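Local coordinates for putative alpha-L-fucosidase (Bacteroides thetaiotaomicron, PDB 4H41), which probably hydrolyses alpha-L-fucosidic linkages in host glycans and folds as a TIM barrel, at residues Asp291-Arg294 / Met295-Ala299; Gly245-Tyr249 / Asp250-Ala254; Asp100-Asp103 / Met104-Leu108; Lys140-Ile143 / Asp144-Lys148. All coordinates share one frame; numbering follows the deposited sequence.

Overall arrangement
All four contacts sit on the outer layer of a closed barrel of eight parallel strands, three within single helices and one at a helix entrance. Along the chain they run in series: interaction 3 on helix 101-111, interaction 4 on helix 136-151, interaction 2 where the loop after strand 239-243 enters helix 252-266, and interaction 1 on helix 290-302. Interactions 1 and 2 are in direct contact, their centres 10 Å apart. Interactions 3 and 4, with centres 16 Å apart, are close without touching; they lie on the other side of the chain's centre, 32 to 38 Å from the first pair. Interactions 1 and 2 both border the second subunit, and Asp100 of interaction 3 touches a third.

Interaction 1 (Asp291-Arg294 / Met295-Ala299); sequences DKLR and MKLEA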
loop_
_atom_site.group_PDB
_atom_site.type_symbol
_atom_site.label_atom_id
_atom_site.label_comp_id
_atom_site.label_asym_id
_atom_site.label_seq_id
_atom_site.Cartn_x
_atom_site.Cartn_y
_atom_site.Cartn_z
ATOM N N ASP B 291 5.051 -5.518 18.821
ATOM C CA ASP B 291 5.383 -6.766 19.560
ATOM C C ASP B 291 6.267 -7.690 18.769
ATOM O O ASP B 291 7.108 -8.355 19.351
ATOM C CB ASP B 291 4.143 -7.530 20.046
ATOM C CG ASP B 291 3.644 -7.087 21.416
ATOM O OD1 ASP B 291 4.384 -6.343 22.113
ATOM O OD2 ASP B 291 2.576 -7.585 21.846
ATOM N N LYS B 292 6.184 -7.662 17.429
ATOM C CA LYS B 292 7.101 -8.485 16.629
ATOM C C LYS B 292 8.509 -7.928 16.700
ATOM O O LYS B 292 9.473 -8.699 16.862
ATOM C CB LYS B 292 6.641 -8.571 15.178
ATOM C CG LYS B 292 5.353 -9.375 15.009
ATOM C CD LYS B 292 4.826 -9.282 13.581
ATOM C CE LYS B 292 3.499 -10.018 13.435
ATOM N NZ LYS B 292 3.059 -9.991 12.011
ATOM N N LEU B 293 8.654 -6.598 16.582
ATOM C CA LEU B 293 9.965 -5.953 16.679
ATOM C C LEU B 293 10.547 -6.233 18.084
ATOM O O LEU B 293 11.732 -6.559 18.235
ATOM C CB LEU B 293 9.862 -4.452 16.448
ATOM C CG LEU B 293 11.196 -3.695 16.512
ATOM C CD1 LEU B 293 12.205 -4.212 15.529
ATOM C CD2 LEU B 293 11.003 -2.210 16.236
ATOM N N ARG B 294 9.699 -6.093 19.100
ATOM C CA ARG B 294 10.102 -6.292 20.512
ATOM C C ARG B 294 10.660 -7.707 20.664
ATOM O O ARG B 294 11.668 -7.898 21.287
ATOM C CB ARG B 294 8.906 -6.068 21.467
ATOM C CG ARG B 294 9.285 -6.270 22.866
ATOM C CD ARG B 294 8.160 -6.174 23.849
ATOM N NE ARG B 294 6.987 -6.938 23.490
ATOM C CZ ARG B 294 6.791 -8.239 23.680
ATOM N NH1 ARG B 294 7.715 -8.980 24.273
ATOM N NH2 ARG B 294 5.647 -8.795 23.333
HETATM N N MSE B 295 9.951 -8.698 20.158
HETATM C CA MSE B 295 10.417 -10.092 20.300
HETATM C C MSE B 295 11.782 -10.308 19.617
HETATM O O MSE B 295 12.617 -11.037 20.149
HETATM C CB MSE B 295 9.371 -11.043 19.739
HETATM C CG MSE B 295 8.171 -11.167 20.621
HETATM SE SE MSE B 295 6.960 -12.523 19.789
HETATM C CE MSE B 295 6.880 -12.108 17.940
ATOM N N LYS B 296 12.041 -9.648 18.485
ATOM C CA LYS B 296 13.310 -9.781 17.771
ATOM C C LYS B 296 14.420 -9.119 18.537
ATOM O O LYS B 296 15.508 -9.700 18.620
ATOM C CB LYS B 296 13.187 -9.216 16.341
ATOM C CG LYS B 296 12.225 -10.047 15.514
ATOM C CD LYS B 296 12.132 -9.673 14.045
ATOM C CE LYS B 296 11.873 -8.223 13.770
ATOM N NZ LYS B 296 11.882 -7.936 12.310
ATOM N N LEU B 297 14.170 -7.962 19.160
ATOM C CA LEU B 297 15.194 -7.277 19.947
ATOM C C LEU B 297 15.458 -8.029 21.258
ATOM O O LEU B 297 16.588 -8.039 21.756
ATOM C CB LEU B 297 14.790 -5.817 20.216
ATOM C CG LEU B 297 14.663 -4.923 18.948
ATOM C CD1 LEU B 297 14.212 -3.526 19.356
ATOM C CD2 LEU B 297 15.969 -4.824 18.180
ATOM N N GLU B 298 14.393 -8.653 21.816
ATOM C CA GLU B 298 14.528 -9.459 23.028
ATOM C C GLU B 298 15.418 -10.685 22.748
ATOM O O GLU B 298 16.249 -11.036 23.568
ATOM C CB GLU B 298 13.168 -9.888 23.588
ATOM C CG GLU B 298 12.442 -8.725 24.228
ATOM C CD GLU B 298 11.030 -9.004 24.701
ATOM O OE1 GLU B 298 10.519 -10.127 24.468
ATOM O OE2 GLU B 298 10.419 -8.075 25.283
ATOM N N ALA B 299 15.229 -11.342 21.617
ATOM C CA ALA B 299 16.057 -12.487 21.238
ATOM C C ALA B 299 17.522 -12.063 21.035
ATOM O O ALA B 299 18.434 -12.790 21.436
ATOM C CB ALA B 299 15.511 -13.115 19.983
#
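Asp291 opens the contact with its carbonyl, which takes the N-H of Met295, a selenomethionine, at 3.0 Å from Asp291 O to Met295 N. Its carboxylate lies beside Arg294: OD1 receives NE in the guanidinium plane but from above its own carboxylate plane, together with a weak bond from NH2, and is also held by Ser98 of the second subunit. Lys292 carries its extended chain away to a salt bridge with Asp280, while CE of Met295 folds back to 3.9 Å from Lys292 CA. Helix 290-302, to which both segments belong, forms a beta-alpha-beta unit with strands 269-273 and 307-310 of the barrel. Leu293 CG rests 4.1 Å from Leu297 CD1, one turn on, where helix 324-337 covers Leu297 through Tyr333 and Phe337. With CG anti to the backbone N and a bend at chi3 of 48°, Arg294 swings its guanidinium between the two acids. NH1 gives Glu298 OE2 a bond of 3.0 Å, nearly straight at 169°, arriving on the syn side but tilted out of the carboxylate plane, the two flat groups being turned 54° apart. Tyr336 of helix 324-337 adds a weak hydrogen bond to the same Glu298 OE2.

Interaction 2 (Gly245-Tyr249 / Asp250-Ala254); sequences GHIDY and DELDA
Asp248 and Glu251 hold each other at the entrance to helix 252-266 by two reciprocal bonds. Glu251 OE1 accepts Asp248 N at 2.9 Å, on the anti side but tilted well out of the carboxylate plane, and Glu251 N returns to Asp248 O at 2.9 Å from above the carbonyl plane. The carboxylate arrives there because CG lies beside the backbone N (chi1 -61°) and the chain then runs extended. The buried side of the turn is close-packed: Leu252 CD1 meets Tyr249 O at 3.4 Å, and its other methyl, CD2, makes an apolar contact with Ile247 CD1 at 4.1 Å. This turn carries the chain from barrel strand 239-243 into the following helix, with helix 290-302 lying against Tyr249 and Leu252. With an alanine in place of Glu251, Asp248 N would probably lose its acceptor and the turn be held less firmly. The acidic flank is looser and wetter. There the carboxylates of Asp248 and Asp250, turned 64° apart, bring Asp248 OD2 and Asp250 OD1 to 3.9 Å, a like-charge approach. Water 1 lies between Asp248 OD2 and Asp250 OD2, at 2.6 and 2.9 Å. Asp248 is paired with Lys202 of its own chain and Asp250 with Lys80 of the second subunit; these probably offset the repulsion.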
loop_
_atom_site.group_PDB
_atom_site.type_symbol
_atom_site.label_atom_id
_atom_site.label_comp_id
_atom_site.label_asym_id
_atom_site.label_seq_id
_atom_site.Cartn_x
_atom_site.Cartn_y
_atom_site.Cartn_z
ATOM N N GLY B 245 14.280 -10.885 9.540
ATOM C CA GLY B 245 12.882 -11.087 9.214
ATOM C C GLY B 245 12.447 -12.290 8.444
ATOM O O GLY B 245 11.237 -12.484 8.328
ATOM N N HIS B 246 13.368 -13.076 7.868
ATOM C CA HIS B 246 12.941 -14.173 6.996
ATOM C C HIS B 246 12.689 -15.489 7.726
ATOM O O HIS B 246 12.275 -16.454 7.087
ATOM C CB HIS B 246 13.949 -14.394 5.868
ATOM C CG HIS B 246 14.177 -13.175 5.023
ATOM N ND1 HIS B 246 15.062 -12.193 5.413
ATOM C CD2 HIS B 246 13.602 -12.794 3.860
ATOM C CE1 HIS B 246 15.051 -11.280 4.441
ATOM N NE2 HIS B 246 14.208 -11.613 3.481
ATOM N N ILE B 247 12.903 -15.527 9.035
ATOM C CA ILE B 247 12.650 -16.709 9.856
ATOM C C ILE B 247 11.428 -16.414 10.727
ATOM O O ILE B 247 11.095 -15.252 10.969
ATOM C CB ILE B 247 13.883 -17.130 10.700
ATOM C CG1 ILE B 247 14.385 -16.015 11.603
ATOM C CG2 ILE B 247 14.997 -17.661 9.783
ATOM C CD1 ILE B 247 15.486 -16.466 12.581
ATOM N N ASP B 248 10.832 -17.457 11.260
ATOM C CA ASP B 248 9.681 -17.299 12.160
ATOM C C ASP B 248 10.151 -16.847 13.539
ATOM O O ASP B 248 11.321 -17.040 13.917
ATOM C CB ASP B 248 8.881 -18.584 12.228
ATOM C CG ASP B 248 7.382 -18.417 12.463
ATOM O OD1 ASP B 248 6.952 -17.287 12.847
ATOM O OD2 ASP B 248 6.632 -19.389 12.200
ATOM N N TYR B 249 9.245 -16.264 14.305
ATOM C CA TYR B 249 9.589 -15.673 15.615
ATOM C C TYR B 249 9.982 -16.725 16.656
ATOM O O TYR B 249 10.706 -16.390 17.573
ATOM C CB TYR B 249 8.472 -14.756 16.160
ATOM C CG TYR B 249 8.063 -13.728 15.132
ATOM C CD1 TYR B 249 8.840 -12.604 14.898
ATOM C CD2 TYR B 249 6.965 -13.940 14.312
ATOM C CE1 TYR B 249 8.532 -11.711 13.867
ATOM C CE2 TYR B 249 6.628 -13.034 13.306
ATOM C CZ TYR B 249 7.423 -11.928 13.081
ATOM O OH TYR B 249 7.146 -11.071 12.037
ATOM N N ASP B 250 9.589 -17.969 16.467
ATOM C CA ASP B 250 9.987 -19.047 17.378
ATOM C C ASP B 250 11.323 -19.716 16.893
ATOM O O ASP B 250 11.786 -20.673 17.514
ATOM C CB ASP B 250 8.875 -20.082 17.524
ATOM C CG ASP B 250 8.388 -20.708 16.248
ATOM O OD1 ASP B 250 8.970 -20.422 15.190
ATOM O OD2 ASP B 250 7.383 -21.460 16.302
ATOM N N GLU B 251 11.947 -19.198 15.818
ATOM C CA GLU B 251 13.239 -19.690 15.316
ATOM C C GLU B 251 14.380 -18.730 15.636
ATOM O O GLU B 251 15.527 -19.028 15.321
ATOM C CB GLU B 251 13.166 -19.884 13.790
ATOM C CG GLU B 251 12.128 -20.906 13.409
ATOM C CD GLU B 251 11.932 -21.108 11.919
ATOM O OE1 GLU B 251 11.941 -20.119 11.145
ATOM O OE2 GLU B 251 11.654 -22.267 11.547
ATOM N N LEU B 252 14.082 -17.594 16.288
ATOM C CA LEU B 252 15.077 -16.549 16.562
ATOM C C LEU B 252 16.187 -17.056 17.453
ATOM O O LEU B 252 17.365 -16.853 17.142
ATOM C CB LEU B 252 14.405 -15.342 17.232
ATOM C CG LEU B 252 13.405 -14.537 16.346
ATOM C CD1 LEU B 252 12.598 -13.607 17.197
ATOM C CD2 LEU B 252 14.119 -13.767 15.304
ATOM N N ASP B 253 15.836 -17.732 18.554
ATOM C CA ASP B 253 16.875 -18.230 19.463
ATOM C C ASP B 253 17.819 -19.222 18.770
ATOM O O ASP B 253 19.030 -19.116 18.952
ATOM C CB ASP B 253 16.278 -18.898 20.702
ATOM C CG ASP B 253 15.600 -17.966 21.671
ATOM O OD1 ASP B 253 15.867 -16.747 21.608
ATOM O OD2 ASP B 253 14.836 -18.463 22.538
ATOM N N ALA B 254 17.287 -20.119 17.955
ATOM C CA ALA B 254 18.132 -21.109 17.277
ATOM C C ALA B 254 19.114 -20.450 16.312
ATOM O O ALA B 254 20.308 -20.753 16.347
ATOM C CB ALA B 254 17.266 -22.120 16.542
HETATM O O HOH W 1 5.648 -20.897 14.097
HETATM O O HOH W 2 13.067 -17.892 19.412
#

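Interaction 3 (Asp100-Asp103 / Met104-Leu108); sequences DLVD and MYLRL
Leu101 is the bump that Met104 and Tyr105 of the next turn pack against. Its CD2 methyl lies alongside the terminal CE of Met104, a selenomethionine, at 4.0 Å, both side chains pointing the same way. The Tyr105 ring sets CE2 3.9 Å from Leu101 CB, its CD2 corner coming close to Leu101 O. The ring also meets Trp56 of helix 53-65 edge-to-face. On the barrel-facing side Val102 and Leu106 run side by side, CG1 of Val102 touching Leu106 CD1 at 3.7 Å, and together they form a ridge against Phe116 and Phe118 of strand 115-119. The polar flank is shaped differently. Asp103 has CG anti to the backbone N (chi1 165°), which turns its carboxylate along the helix toward Arg107, whose chain bends at chi3 (-69°) to bring the guanidinium edge round. NE and NH2 both reach Asp103 OD2 at 3.0 Å, from the same face of the carboxylate, while OD1 is held by Tyr154. NH1 pairs with Glu53. A leucine in place of Arg107 would probably cost Asp103 and Glu53 this shared cationic partner and weaken the tie to helix 53-65. Asp100, its OD2 hydrogen-bonded to Tyr150, takes Asp103 N on OD1 at 3.0 Å, the bond almost straight at 176°, making Asp100 the N-cap of helix 101-111, an outer helix of the TIM barrel lying against strands 70-73 and 115-119.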
loop_
_atom_site.group_PDB
_atom_site.type_symbol
_atom_site.label_atom_id
_atom_site.label_comp_id
_atom_site.label_asym_id
_atom_site.label_seq_id
_atom_site.Cartn_x
_atom_site.Cartn_y
_atom_site.Cartn_z
ATOM N N ASP B 100 23.370 16.060 -3.985
ATOM C CA ASP B 100 24.475 15.242 -3.503
ATOM C C ASP B 100 24.079 14.732 -2.100
ATOM O O ASP B 100 24.244 15.436 -1.106
ATOM C CB ASP B 100 25.807 16.020 -3.476
ATOM C CG ASP B 100 26.993 15.186 -3.024
ATOM O OD1 ASP B 100 26.774 14.063 -2.489
ATOM O OD2 ASP B 100 28.149 15.661 -3.162
ATOM N N LEU B 101 23.493 13.536 -2.040
ATOM C CA LEU B 101 23.039 12.949 -0.771
ATOM C C LEU B 101 24.181 12.567 0.130
ATOM O O LEU B 101 24.031 12.601 1.355
ATOM C CB LEU B 101 22.163 11.712 -1.017
ATOM C CG LEU B 101 20.889 11.963 -1.809
ATOM C CD1 LEU B 101 20.155 10.645 -2.108
ATOM C CD2 LEU B 101 19.950 12.905 -1.055
ATOM N N VAL B 102 25.323 12.169 -0.433
ATOM C CA VAL B 102 26.488 11.788 0.384
ATOM C C VAL B 102 26.941 13.014 1.201
ATOM O O VAL B 102 27.095 12.920 2.422
ATOM C CB VAL B 102 27.616 11.181 -0.467
ATOM C CG1 VAL B 102 28.833 10.908 0.381
ATOM C CG2 VAL B 102 27.148 9.874 -1.106
ATOM N N ASP B 103 27.082 14.163 0.534
ATOM C CA ASP B 103 27.429 15.429 1.183
ATOM C C ASP B 103 26.396 15.755 2.262
ATOM O O ASP B 103 26.758 16.086 3.388
ATOM C CB ASP B 103 27.472 16.566 0.154
ATOM C CG ASP B 103 27.475 17.951 0.790
ATOM O OD1 ASP B 103 28.510 18.334 1.362
ATOM O OD2 ASP B 103 26.411 18.617 0.782
HETATM N N MSE B 104 25.112 15.634 1.928
HETATM C CA MSE B 104 24.047 15.979 2.863
HETATM C C MSE B 104 24.089 15.105 4.086
HETATM O O MSE B 104 24.051 15.631 5.201
HETATM C CB MSE B 104 22.661 15.854 2.204
HETATM C CG MSE B 104 21.551 16.389 3.074
HETATM SE SE MSE B 104 19.846 15.859 2.378
HETATM C CE MSE B 104 19.971 13.941 2.798
ATOM N N TYR B 105 24.133 13.788 3.900
ATOM C CA TYR B 105 24.164 12.871 5.045
ATOM C C TYR B 105 25.406 13.043 5.889
ATOM O O TYR B 105 25.317 12.958 7.102
ATOM C CB TYR B 105 24.050 11.410 4.607
ATOM C CG TYR B 105 22.710 11.054 4.027
ATOM C CD1 TYR B 105 21.524 11.409 4.677
ATOM C CD2 TYR B 105 22.610 10.273 2.881
ATOM C CE1 TYR B 105 20.288 11.014 4.183
ATOM C CE2 TYR B 105 21.372 9.880 2.380
ATOM C CZ TYR B 105 20.217 10.251 3.035
ATOM O OH TYR B 105 19.004 9.832 2.558
ATOM N N LEU B 106 26.563 13.248 5.276
ATOM C CA LEU B 106 27.796 13.479 6.045
ATOM C C LEU B 106 27.676 14.742 6.905
ATOM O O LEU B 106 28.093 14.715 8.067
ATOM C CB LEU B 106 28.986 13.551 5.128
ATOM C CG LEU B 106 29.458 12.193 4.611
ATOM C CD1 LEU B 106 30.402 12.356 3.442
ATOM C CD2 LEU B 106 30.172 11.405 5.686
ATOM N N ARG B 107 27.081 15.819 6.375
ATOM C CA ARG B 107 26.895 17.065 7.136
ATOM C C ARG B 107 25.895 16.854 8.267
ATOM O O ARG B 107 26.103 17.338 9.375
ATOM C CB ARG B 107 26.451 18.216 6.226
ATOM C CG ARG B 107 27.600 18.759 5.384
ATOM C CD ARG B 107 27.228 20.021 4.624
ATOM N NE ARG B 107 26.258 19.760 3.564
ATOM C CZ ARG B 107 24.949 19.960 3.620
ATOM N NH1 ARG B 107 24.389 20.451 4.724
ATOM N NH2 ARG B 107 24.182 19.663 2.574
ATOM N N LEU B 108 24.810 16.122 8.003
ATOM C CA LEU B 108 23.811 15.868 9.037
ATOM C C LEU B 108 24.388 14.947 10.118
ATOM O O LEU B 108 24.152 15.186 11.298
ATOM C CB LEU B 108 22.532 15.272 8.438
ATOM C CG LEU B 108 21.736 16.219 7.551
ATOM C CD1 LEU B 108 20.554 15.506 6.927
ATOM C CD2 LEU B 108 21.251 17.469 8.338
#

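Interaction 4 (Lys140-Ile143 / Asp144-Lys148); sequences KYVI and DEVWK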
loop_
_atom_site.group_PDB
_atom_site.type_symbol
_atom_site.label_atom_id
_atom_site.label_comp_id
_atom_site.label_asym_id
_atom_site.label_seq_id
_atom_site.Cartn_x
_atom_site.Cartn_y
_atom_site.Cartn_z
ATOM N N LYS B 140 35.893 -0.660 -7.340
ATOM C CA LYS B 140 37.286 -0.219 -7.285
ATOM C C LYS B 140 37.393 1.280 -7.552
ATOM O O LYS B 140 38.172 1.966 -6.885
ATOM C CB LYS B 140 38.179 -0.975 -8.277
ATOM C CG LYS B 140 38.262 -2.457 -8.021
ATOM C CD LYS B 140 39.446 -3.063 -8.716
ATOM C CE LYS B 140 39.362 -4.565 -8.637
ATOM N NZ LYS B 140 40.626 -5.244 -9.017
ATOM N N TYR B 141 36.612 1.788 -8.501
ATOM C CA TYR B 141 36.618 3.208 -8.853
ATOM C C TYR B 141 35.826 4.022 -7.860
ATOM O O TYR B 141 36.259 5.106 -7.497
ATOM C CB TYR B 141 36.042 3.421 -10.251
ATOM C CG TYR B 141 36.891 2.783 -11.314
ATOM C CD1 TYR B 141 37.968 3.463 -11.876
ATOM C CD2 TYR B 141 36.664 1.477 -11.717
ATOM C CE1 TYR B 141 38.764 2.874 -12.854
ATOM C CE2 TYR B 141 37.462 0.868 -12.677
ATOM C CZ TYR B 141 38.519 1.567 -13.242
ATOM O OH TYR B 141 39.309 0.961 -14.189
ATOM N N VAL B 142 34.665 3.506 -7.413
ATOM C CA VAL B 142 33.808 4.209 -6.457
ATOM C C VAL B 142 34.532 4.411 -5.137
ATOM O O VAL B 142 34.539 5.532 -4.619
ATOM C CB VAL B 142 32.453 3.486 -6.267
ATOM C CG1 VAL B 142 31.682 4.021 -5.049
ATOM C CG2 VAL B 142 31.590 3.592 -7.538
ATOM N N ILE B 143 35.083 3.337 -4.561
ATOM C CA ILE B 143 35.830 3.448 -3.312
ATOM C C ILE B 143 36.944 4.500 -3.444
ATOM O O ILE B 143 37.062 5.348 -2.573
ATOM C CB ILE B 143 36.386 2.069 -2.875
ATOM C CG1 ILE B 143 35.213 1.109 -2.512
ATOM C CG2 ILE B 143 37.367 2.197 -1.672
ATOM C CD1 ILE B 143 35.609 -0.432 -2.527
ATOM N N ASP B 144 37.729 4.455 -4.513
ATOM C CA ASP B 144 38.851 5.390 -4.724
ATOM C C ASP B 144 38.377 6.860 -4.756
ATOM O O ASP B 144 38.885 7.685 -4.001
ATOM C CB ASP B 144 39.581 5.061 -6.014
ATOM C CG ASP B 144 40.594 6.135 -6.417
ATOM O OD1 ASP B 144 41.557 6.365 -5.638
ATOM O OD2 ASP B 144 40.362 6.819 -7.464
ATOM N N GLU B 145 37.340 7.154 -5.527
ATOM C CA GLU B 145 36.898 8.556 -5.678
ATOM C C GLU B 145 36.174 9.052 -4.433
ATOM O O GLU B 145 36.359 10.196 -4.032
ATOM C CB GLU B 145 36.053 8.757 -6.966
ATOM C CG GLU B 145 34.704 8.099 -6.958
ATOM C CD GLU B 145 33.862 8.240 -8.212
ATOM O OE1 GLU B 145 34.396 8.545 -9.300
ATOM O OE2 GLU B 145 32.647 7.982 -8.099
ATOM N N VAL B 146 35.412 8.188 -3.785
ATOM C CA VAL B 146 34.679 8.548 -2.590
ATOM C C VAL B 146 35.621 8.828 -1.408
ATOM O O VAL B 146 35.356 9.748 -0.647
ATOM C CB VAL B 146 33.622 7.459 -2.295
ATOM C CG1 VAL B 146 33.215 7.445 -0.851
ATOM C CG2 VAL B 146 32.422 7.677 -3.214
ATOM N N TRP B 147 36.697 8.086 -1.248
ATOM C CA TRP B 147 37.671 8.412 -0.194
ATOM C C TRP B 147 38.262 9.807 -0.439
ATOM O O TRP B 147 38.368 10.617 0.479
ATOM C CB TRP B 147 38.813 7.392 -0.103
ATOM C CG TRP B 147 39.691 7.686 1.077
ATOM C CD1 TRP B 147 40.944 8.241 1.057
ATOM C CD2 TRP B 147 39.280 7.676 2.449
ATOM N NE1 TRP B 147 41.367 8.501 2.343
ATOM C CE2 TRP B 147 40.368 8.151 3.217
ATOM C CE3 TRP B 147 38.132 7.218 3.114
ATOM C CZ2 TRP B 147 40.296 8.278 4.608
ATOM C CZ3 TRP B 147 38.059 7.368 4.487
ATOM C CH2 TRP B 147 39.146 7.853 5.220
ATOM N N LYS B 148 38.594 10.104 -1.690
ATOM C CA LYS B 148 39.188 11.399 -2.030
ATOM C C LYS B 148 38.201 12.546 -1.922
ATOM O O LYS B 148 38.549 13.602 -1.406
ATOM C CB LYS B 148 39.773 11.366 -3.443
ATOM C CG LYS B 148 41.023 10.484 -3.522
ATOM C CD LYS B 148 41.394 10.123 -4.960
HETATM O O HOH W 3 38.084 6.295 -9.185
#
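Val142 and Val146 both set CG1 anti to the backbone N (chi1 167° and 157°), a choice that sends CG2 of Val146 back toward the preceding turn, 4.2 Å from Val142 CG1. The two side chains lie abreast and point the same way. CG2 of Val146 also rests 3.3 Å from Val142 O, the carbonyl that takes Val146 N. The ridge they make faces Phe118 of strand 115-119, while Ile143 turns to Trp160 of strand 157-162 and to helix 173-187. Helix 136-151 therefore packs on barrel strands along one flank and on the next helix along another, as outer helices of a TIM barrel do. Glu145 and Asp144 carry the polar part of the contact. Glu145 has CG between its backbone N and carbonyl carbon (chi1 69°), and its methylene CG passes 3.4 Å from Tyr141 O. Beyond that, the carboxylate leaves the helix for Ser86, Tyr84 and the backbone N of Tyr88, a set of donors likely to stabilise its negative charge. Tyr141 O, besides accepting Glu145 N at 3.0 Å, receives water 3 at 2.8 Å. The same water donates to Asp144 OD2 at 2.9 Å, tying that exposed carboxylate to the backbone of the preceding turn.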